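Local coordinates for protein putative acyl-CoA thioester hydrolase (Yersinia pestis KIM10+, PDB 5DM5) that probably hydrolyses acyl-CoA thioesters to free CoA and a carboxylic acid, working as a hexamer of hot-dog-fold subunits, at residues B[129-132]-B[133-137]. Numbering follows the deposited sequence.
Sequences AVDD and AGKPR
R137 lays one face of its guanidinium over the methyl of A129, with CB of A129 3.3 Å from NH2 of R137 and lying off toward the rim of the group. The side chain starts with CG between its own backbone N and carbonyl carbon (chi1 59°) and then runs extended to NE, which carries it back along 129-130. There NE of R137 donates to O of V130 at 3.1 Å; the carbonyl oxygen sits in the guanidinium plane, although the donor stands well above the plane of that carbonyl. NH2 goes on to the carbonyl of A60 at the end of helix 43-60, and more weakly to that of R63.

The backbone itself forms a tight hairpin-like loop following strand 118-129. N of R137 gives a hydrogen bond to O of A129 (2.9 Å), and N of D131 gives one to O of K135 (2.6 Å), pairing V130 with P136 in a single bridge. A type I turn from D131 to G134 reverses the chain, its closing bond from N of G134 to O of D131 weak. The D131 carboxylate is modelled too close to the K135 backbone, so its position is doubtful; as built, its charge does not contact that of K135. The loop is thus held largely by main-chain carbonyls, while the R137 side chain and backbone bonding between V130 and R63 link it to the end of helix 43-60 and the residues just after.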
ATOM      1  N   ALA B 129      -5.597 -25.739  13.395  1.00 47.36           N
ATOM      2  CA  ALA B 129      -6.978 -25.630  12.939  1.00 47.37           C
ATOM      3  C   ALA B 129      -7.877 -25.233  14.102  1.00 51.14           C
ATOM      4  O   ALA B 129      -7.992 -25.947  15.099  1.00 53.14           O
ATOM      5  CB  ALA B 129      -7.441 -26.910  12.330  1.00 49.87           C
ATOM      6  N   VAL B 130      -8.517 -24.083  13.939  1.00 51.41           N
ATOM      7  CA  VAL B 130      -9.391 -23.498  14.935  1.00 53.00           C
ATOM      8  C   VAL B 130     -10.737 -23.196  14.333  1.00 54.68           C
ATOM      9  O   VAL B 130     -10.900 -23.201  13.120  1.00 53.92           O
ATOM     10  CB  VAL B 130      -8.830 -22.180  15.551  1.00 55.47           C
ATOM     11  CG1 VAL B 130      -7.456 -22.392  16.170  1.00 51.23           C
ATOM     12  CG2 VAL B 130      -8.801 -21.059  14.512  1.00 54.00           C
ATOM     13  N   ASP B 131     -11.713 -22.987  15.202  1.00 57.79           N
ATOM     14  CA  ASP B 131     -13.028 -22.528  14.795  1.00 64.62           C
ATOM     15  C   ASP B 131     -13.144 -20.994  14.698  1.00 70.53           C
ATOM     16  O   ASP B 131     -12.154 -20.271  14.840  1.00 75.69           O
ATOM     17  CB  ASP B 131     -14.048 -23.045  15.797  1.00 65.78           C
ATOM     18  CG  ASP B 131     -13.625 -22.784  17.236  1.00 65.74           C
ATOM     19  OD1 ASP B 131     -13.028 -21.725  17.509  1.00 63.92           O
ATOM     20  OD2 ASP B 131     -13.881 -23.648  18.095  1.00 69.25           O
ATOM     21  N   ASP B 132     -14.365 -20.510  14.464  1.00 70.46           N
ATOM     22  CA  ASP B 132     -14.653 -19.072  14.417  1.00 72.23           C
ATOM     23  C   ASP B 132     -14.533 -18.409  15.762  1.00 67.41           C
ATOM     24  O   ASP B 132     -14.492 -17.188  15.866  1.00 67.69           O
ATOM     25  CB  ASP B 132     -16.028 -18.795  13.836  1.00 78.00           C
ATOM     26  CG  ASP B 132     -16.109 -19.167  12.389  1.00 84.22           C
ATOM     27  OD1 ASP B 132     -15.096 -19.677  11.871  1.00 83.94           O
ATOM     28  OD2 ASP B 132     -17.143 -18.883  11.754  1.00 88.65           O
ATOM     29  N   ALA B 133     -14.547 -19.217  16.804  1.00 61.36           N
ATOM     30  CA  ALA B 133     -14.354 -18.704  18.139  1.00 63.20           C
ATOM     31  C   ALA B 133     -12.908 -18.991  18.519  1.00 67.04           C
ATOM     32  O   ALA B 133     -12.589 -19.196  19.688  1.00 71.27           O
ATOM     33  CB  ALA B 133     -15.318 -19.340  19.119  1.00 64.54           C
ATOM     34  N   GLY B 134     -12.043 -19.040  17.507  1.00 66.63           N
ATOM     35  CA  GLY B 134     -10.622 -19.263  17.703  1.00 62.99           C
ATOM     36  C   GLY B 134     -10.227 -20.473  18.512  1.00 59.27           C
ATOM     37  O   GLY B 134      -9.098 -20.575  18.968  1.00 58.00           O
ATOM     38  N   LYS B 135     -11.136 -21.418  18.669  1.00 58.88           N
ATOM     39  CA  LYS B 135     -10.808 -22.550  19.505  1.00 59.96           C
ATOM     40  C   LYS B 135     -10.394 -23.662  18.590  1.00 54.12           C
ATOM     41  O   LYS B 135     -10.897 -23.787  17.486  1.00 55.17           O
ATOM     42  CB  LYS B 135     -12.015 -22.966  20.353  1.00 61.87           C
ATOM     43  CG  LYS B 135     -12.485 -21.876  21.292  1.00 67.61           C
ATOM     44  CD  LYS B 135     -13.804 -22.217  21.960  1.00 75.05           C
ATOM     45  CE  LYS B 135     -14.260 -21.067  22.852  1.00 89.02           C
ATOM     46  NZ  LYS B 135     -15.588 -21.296  23.495  1.00100.60           N
ATOM     47  N   PRO B 136      -9.445 -24.466  19.046  1.00 48.81           N
ATOM     48  CA  PRO B 136      -8.934 -25.593  18.286  1.00 47.92           C
ATOM     49  C   PRO B 136     -10.081 -26.497  17.905  1.00 54.01           C
ATOM     50  O   PRO B 136     -11.140 -26.469  18.529  1.00 53.60           O
ATOM     51  CB  PRO B 136      -7.982 -26.268  19.257  1.00 50.23           C
ATOM     52  CG  PRO B 136      -7.580 -25.188  20.178  1.00 52.64           C
ATOM     53  CD  PRO B 136      -8.769 -24.320  20.340  1.00 51.49           C
ATOM     54  N   ARG B 137      -9.880 -27.253  16.841  1.00 55.70           N
ATOM     55  CA  ARG B 137     -10.864 -28.205  16.365  1.00 49.33           C
ATOM     56  C   ARG B 137     -10.159 -29.400  15.796  1.00 48.20           C
ATOM     57  O   ARG B 137      -8.984 -29.325  15.493  1.00 48.62           O
ATOM     58  CB  ARG B 137     -11.732 -27.566  15.314  1.00 52.38           C
ATOM     59  CG  ARG B 137     -10.901 -27.092  14.174  1.00 51.97           C
ATOM     60  CD  ARG B 137     -11.742 -26.517  13.101  1.00 49.96           C
ATOM     61  NE  ARG B 137     -10.904 -26.087  11.997  1.00 55.30           N
ATOM     62  CZ  ARG B 137     -10.497 -26.870  11.007  1.00 53.77           C
ATOM     63  NH1 ARG B 137     -10.858 -28.142  10.970  1.00 58.68           N
ATOM     64  NH2 ARG B 137      -9.733 -26.369  10.049  1.00 52.89           N
TER